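Local coordinates for acetoin utilization protein (Exiguobacterium sibiricum, PDB 2Q04) that is probably a GNAT-type acetyltransferase, moving an acetyl group from acetyl-CoA to an acceptor, perhaps in acetoin utilization, at residues I55-I64 with G74-D82. Residues are numbered along the deposited sequence; the frame is centred on the assembly and turned at random.
Sequences IAALEEGRII and GYVTFLYPD
R62 and I64 pair with F78 and V76 as the hydrogen-bonded positions of an antiparallel beta hairpin in this GNAT-family sheet, strands 62-64 and 74-79 running 4.9 Å apart at closest. Side chains alternate between the two faces of the ladder. On one face I64 and V76 lie side by side, CB of I64 3.7 Å from CG1 of V76, while CB of R62 meets CB of F78; helix 112-121 covers I64, V76 and F78, and the R62 guanidinium runs on to a salt bridge with D123. The other face carries I63 and T77, with CD1 of I63 3.5 Å from CG2 of T77, and I55, from the end of helix 45-56, brings its CD1 across T77 at about a right angle and its CG1 to CD1 of L79. E60, in the loop before strand 62-68, meets Y80 where the chain leaves strand 71-79. Its first torsion (chi1 83°) sets CG over one face of the Y80 ring, 3.7 Å from the centroid, and the bend at chi2 turns the carboxylate back to the Y80 backbone, its plane 20° from that of the ring. Y80 N donates to E60 OE2 over 3.0 Å, nearly straight at 172°, arriving on the anti side and somewhat out of the carboxylate plane. Replacing E60 by alanine removes CG and the carboxylate, so the Y80 N-H is likely to lose its acceptor and the ring most of E60's cover on that face. A carboxylate oxygen thus stands in for the carbonyl that the next ladder step would have offered, and one side chain both receives the N-H and covers the ring.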
ATOM      1  N   ILE A  55       6.265   6.095   9.856  1.00 54.79           N
ATOM      2  CA  ILE A  55       5.434   6.509   8.744  1.00 55.20           C
ATOM      3  C   ILE A  55       4.227   7.311   9.245  1.00 55.66           C
ATOM      4  O   ILE A  55       3.921   8.376   8.712  1.00 55.52           O
ATOM      5  CB  ILE A  55       4.942   5.293   7.925  1.00 55.51           C
ATOM      6  CG1 ILE A  55       6.106   4.684   7.124  1.00 54.89           C
ATOM      7  CG2 ILE A  55       3.814   5.705   6.981  1.00 56.22           C
ATOM      8  CD1 ILE A  55       5.774   3.327   6.470  1.00 55.07           C
ATOM      9  N   ALA A  56       3.569   6.805  10.295  1.00 55.90           N
ATOM     10  CA  ALA A  56       2.401   7.475  10.878  1.00 55.22           C
ATOM     11  C   ALA A  56       2.735   8.887  11.334  1.00 54.72           C
ATOM     12  O   ALA A  56       1.873   9.761  11.333  1.00 54.58           O
ATOM     13  CB  ALA A  56       1.873   6.678  12.028  1.00 55.62           C
ATOM     14  N   ALA A  57       3.992   9.101  11.725  1.00 54.80           N
ATOM     15  CA  ALA A  57       4.448  10.406  12.212  1.00 55.20           C
ATOM     16  C   ALA A  57       4.677  11.425  11.083  1.00 55.59           C
ATOM     17  O   ALA A  57       4.864  12.608  11.346  1.00 56.21           O
ATOM     18  CB  ALA A  57       5.725  10.241  13.028  1.00 55.15           C
ATOM     19  N   LEU A  58       4.696  10.962   9.838  1.00 55.97           N
ATOM     20  CA  LEU A  58       4.914  11.859   8.701  1.00 56.28           C
ATOM     21  C   LEU A  58       3.684  12.716   8.428  1.00 56.56           C
ATOM     22  O   LEU A  58       2.542  12.280   8.650  1.00 56.18           O
ATOM     23  CB  LEU A  58       5.267  11.064   7.448  1.00 56.65           C
ATOM     24  CG  LEU A  58       6.592  10.307   7.477  1.00 56.42           C
ATOM     25  CD1 LEU A  58       6.680   9.363   6.274  1.00 55.48           C
ATOM     26  CD2 LEU A  58       7.782  11.281   7.506  1.00 55.34           C
ATOM     27  N   GLU A  59       3.923  13.911   7.886  1.00 56.71           N
ATOM     28  CA  GLU A  59       2.856  14.844   7.557  1.00 56.79           C
ATOM     29  C   GLU A  59       1.798  14.179   6.670  1.00 56.36           C
ATOM     30  O   GLU A  59       0.608  14.267   6.946  1.00 56.36           O
ATOM     31  CB  GLU A  59       3.437  16.074   6.845  1.00 57.20           C
ATOM     32  CG  GLU A  59       2.492  17.275   6.802  1.00 59.45           C
ATOM     33  N   GLU A  60       2.250  13.482   5.630  1.00 56.01           N
ATOM     34  CA  GLU A  60       1.337  12.825   4.688  1.00 55.85           C
ATOM     35  C   GLU A  60       1.073  11.340   5.046  1.00 55.64           C
ATOM     36  O   GLU A  60       0.166  10.706   4.485  1.00 54.24           O
ATOM     37  CB  GLU A  60       1.889  12.928   3.251  1.00 55.88           C
ATOM     38  CG  GLU A  60       2.946  11.847   2.867  1.00 56.06           C
ATOM     39  CD  GLU A  60       4.324  12.067   3.520  1.00 57.04           C
ATOM     40  OE1 GLU A  60       4.528  13.109   4.200  1.00 55.76           O
ATOM     41  OE2 GLU A  60       5.204  11.198   3.335  1.00 56.40           O
ATOM     42  N   GLY A  61       1.852  10.808   5.992  1.00 55.95           N
ATOM     43  CA  GLY A  61       1.818   9.371   6.322  1.00 56.00           C
ATOM     44  C   GLY A  61       0.485   8.864   6.868  1.00 56.14           C
ATOM     45  O   GLY A  61      -0.149   9.522   7.679  1.00 56.97           O
ATOM     46  N   ARG A  62       0.082   7.671   6.418  1.00 56.09           N
ATOM     47  CA  ARG A  62      -1.142   7.022   6.888  1.00 55.57           C
ATOM     48  C   ARG A  62      -0.915   5.534   7.080  1.00 56.20           C
ATOM     49  O   ARG A  62      -0.477   4.825   6.149  1.00 55.84           O
ATOM     50  CB  ARG A  62      -2.276   7.219   5.889  1.00 55.34           C
ATOM     51  CG  ARG A  62      -2.603   8.631   5.628  1.00 56.00           C
ATOM     52  CD  ARG A  62      -3.832   8.761   4.815  1.00 55.84           C
ATOM     53  NE  ARG A  62      -4.239  10.156   4.705  1.00 60.55           N
ATOM     54  CZ  ARG A  62      -5.485  10.567   4.458  1.00 60.34           C
ATOM     55  NH1 ARG A  62      -6.470   9.685   4.314  1.00 60.93           N
ATOM     56  NH2 ARG A  62      -5.751  11.868   4.385  1.00 59.17           N
ATOM     57  N   ILE A  63      -1.243   5.050   8.273  1.00 56.79           N
ATOM     58  CA  ILE A  63      -1.173   3.627   8.576  1.00 56.58           C
ATOM     59  C   ILE A  63      -2.568   3.130   8.973  1.00 56.05           C
ATOM     60  O   ILE A  63      -3.109   3.536   9.981  1.00 56.45           O
ATOM     61  CB  ILE A  63      -0.182   3.341   9.747  1.00 56.80           C
ATOM     62  CG1 ILE A  63       1.250   3.817   9.393  1.00 57.35           C
ATOM     63  CG2 ILE A  63      -0.189   1.844  10.109  1.00 58.39           C
ATOM     64  CD1 ILE A  63       1.922   3.028   8.272  1.00 56.77           C
ATOM     65  N   ILE A  64      -3.164   2.319   8.117  1.00 56.37           N
ATOM     66  CA  ILE A  64      -4.414   1.662   8.431  1.00 56.37           C
ATOM     67  C   ILE A  64      -4.081   0.229   8.838  1.00 56.62           C
ATOM     68  O   ILE A  64      -3.249  -0.430   8.195  1.00 57.00           O
ATOM     69  CB  ILE A  64      -5.397   1.671   7.208  1.00 56.35           C
ATOM     70  CG1 ILE A  64      -5.978   3.083   6.993  1.00 55.88           C
ATOM     71  CG2 ILE A  64      -6.542   0.668   7.422  1.00 56.66           C
ATOM     72  CD1 ILE A  64      -4.948   4.136   6.603  1.00 56.86           C
ATOM     73  N   GLY A  74      -2.327  -7.182  10.418  1.00 56.23           N
ATOM     74  CA  GLY A  74      -2.265  -6.713   9.063  1.00 55.41           C
ATOM     75  C   GLY A  74      -2.212  -5.202   9.022  1.00 55.54           C
ATOM     76  O   GLY A  74      -2.602  -4.535   9.974  1.00 54.59           O
ATOM     77  N   TYR A  75      -1.721  -4.659   7.915  1.00 56.46           N
ATOM     78  CA  TYR A  75      -1.622  -3.222   7.759  1.00 56.36           C
ATOM     79  C   TYR A  75      -1.489  -2.830   6.300  1.00 56.83           C
ATOM     80  O   TYR A  75      -1.189  -3.660   5.441  1.00 55.58           O
ATOM     81  CB  TYR A  75      -0.419  -2.689   8.528  1.00 56.37           C
ATOM     82  CG  TYR A  75       0.910  -3.220   8.021  1.00 57.79           C
ATOM     83  CD1 TYR A  75       1.541  -2.640   6.920  1.00 57.80           C
ATOM     84  CD2 TYR A  75       1.540  -4.301   8.649  1.00 58.65           C
ATOM     85  CE1 TYR A  75       2.759  -3.125   6.450  1.00 58.89           C
ATOM     86  CE2 TYR A  75       2.756  -4.792   8.188  1.00 57.08           C
ATOM     87  CZ  TYR A  75       3.363  -4.199   7.088  1.00 57.95           C
ATOM     88  OH  TYR A  75       4.563  -4.674   6.624  1.00 58.30           O
ATOM     89  N   VAL A  76      -1.706  -1.549   6.033  1.00 57.49           N
ATOM     90  CA  VAL A  76      -1.443  -0.983   4.740  1.00 57.41           C
ATOM     91  C   VAL A  76      -0.927   0.429   4.956  1.00 56.73           C
ATOM     92  O   VAL A  76      -1.465   1.168   5.795  1.00 55.35           O
ATOM     93  CB  VAL A  76      -2.709  -0.980   3.834  1.00 56.90           C
ATOM     94  CG1 VAL A  76      -3.821  -0.146   4.452  1.00 59.81           C
ATOM     95  CG2 VAL A  76      -2.367  -0.473   2.446  1.00 59.33           C
ATOM     96  N   THR A  77       0.151   0.791   4.234  1.00 56.17           N
ATOM     97  CA  THR A  77       0.854   2.070   4.469  1.00 55.69           C
ATOM     98  C   THR A  77       0.730   3.025   3.299  1.00 55.30           C
ATOM     99  O   THR A  77       0.633   2.604   2.151  1.00 53.88           O
ATOM    100  CB  THR A  77       2.350   1.849   4.732  1.00 54.96           C
ATOM    101  OG1 THR A  77       3.013   1.513   3.504  1.00 57.99           O
ATOM    102  CG2 THR A  77       2.562   0.747   5.747  1.00 55.53           C
ATOM    103  N   PHE A  78       0.734   4.327   3.610  1.00 55.26           N
ATOM    104  CA  PHE A  78       0.721   5.371   2.596  1.00 54.65           C
ATOM    105  C   PHE A  78       1.684   6.434   2.984  1.00 55.45           C
ATOM    106  O   PHE A  78       1.738   6.833   4.143  1.00 55.99           O
ATOM    107  CB  PHE A  78      -0.666   5.984   2.456  1.00 53.54           C
ATOM    108  CG  PHE A  78      -1.688   5.033   2.038  1.00 53.28           C
ATOM    109  CD1 PHE A  78      -1.981   4.856   0.695  1.00 55.27           C
ATOM    110  CD2 PHE A  78      -2.377   4.274   2.981  1.00 54.79           C
ATOM    111  CE1 PHE A  78      -2.947   3.933   0.292  1.00 55.31           C
ATOM    112  CE2 PHE A  78      -3.339   3.362   2.590  1.00 54.97           C
ATOM    113  CZ  PHE A  78      -3.630   3.194   1.243  1.00 54.68           C
ATOM    114  N   LEU A  79       2.459   6.898   2.017  1.00 56.06           N
ATOM    115  CA  LEU A  79       3.408   7.981   2.234  1.00 55.91           C
ATOM    116  C   LEU A  79       3.905   8.456   0.894  1.00 56.23           C
ATOM    117  O   LEU A  79       3.585   7.855  -0.142  1.00 56.19           O
ATOM    118  CB  LEU A  79       4.591   7.507   3.101  1.00 55.84           C
ATOM    119  CG  LEU A  79       5.506   6.411   2.520  1.00 55.88           C
ATOM    120  CD1 LEU A  79       6.754   6.263   3.381  1.00 55.61           C
ATOM    121  CD2 LEU A  79       4.769   5.063   2.384  1.00 55.58           C
ATOM    122  N   TYR A  80       4.692   9.527   0.892  1.00 56.39           N
ATOM    123  CA  TYR A  80       5.277  10.016  -0.351  1.00 55.75           C
ATOM    124  C   TYR A  80       6.323   9.044  -0.847  1.00 55.91           C
ATOM    125  O   TYR A  80       6.989   8.392  -0.048  1.00 55.74           O
ATOM    126  CB  TYR A  80       5.890  11.406  -0.169  1.00 55.23           C
ATOM    127  CG  TYR A  80       4.876  12.525  -0.163  1.00 55.20           C
ATOM    128  CD1 TYR A  80       3.862  12.576  -1.118  1.00 54.32           C
ATOM    129  CD2 TYR A  80       4.978  13.572   0.740  1.00 54.58           C
ATOM    130  CE1 TYR A  80       2.947  13.589  -1.128  1.00 54.09           C
ATOM    131  CE2 TYR A  80       4.064  14.608   0.735  1.00 54.76           C
ATOM    132  CZ  TYR A  80       3.052  14.616  -0.205  1.00 54.93           C
ATOM    133  OH  TYR A  80       2.136  15.646  -0.224  1.00 55.64           O
ATOM    134  N   PRO A  81       6.461   8.926  -2.185  1.00 56.96           N
ATOM    135  CA  PRO A  81       7.425   8.004  -2.780  1.00 56.72           C
ATOM    136  C   PRO A  81       8.848   8.207  -2.270  1.00 56.16           C
ATOM    137  O   PRO A  81       9.217   9.310  -1.895  1.00 55.84           O
ATOM    138  CB  PRO A  81       7.335   8.323  -4.277  1.00 56.53           C
ATOM    139  CG  PRO A  81       6.004   8.911  -4.464  1.00 56.08           C
ATOM    140  CD  PRO A  81       5.688   9.648  -3.216  1.00 56.87           C
ATOM    141  N   ASP A  82       9.634   7.135  -2.286  1.00 57.34           N
ATOM    142  CA  ASP A  82      11.020   7.164  -1.780  1.00 57.79           C
ATOM    143  C   ASP A  82      11.896   8.129  -2.598  1.00 57.02           C
ATOM    144  O   ASP A  82      11.928   8.050  -3.819  1.00 56.98           O
ATOM    145  CB  ASP A  82      11.625   5.740  -1.823  1.00 57.66           C
ATOM    146  CG  ASP A  82      13.010   5.667  -1.180  1.00 61.15           C
ATOM    147  OD1 ASP A  82      14.008   5.994  -1.859  1.00 63.35           O
ATOM    148  OD2 ASP A  82      13.101   5.226  -0.014  1.00 67.42           O
TER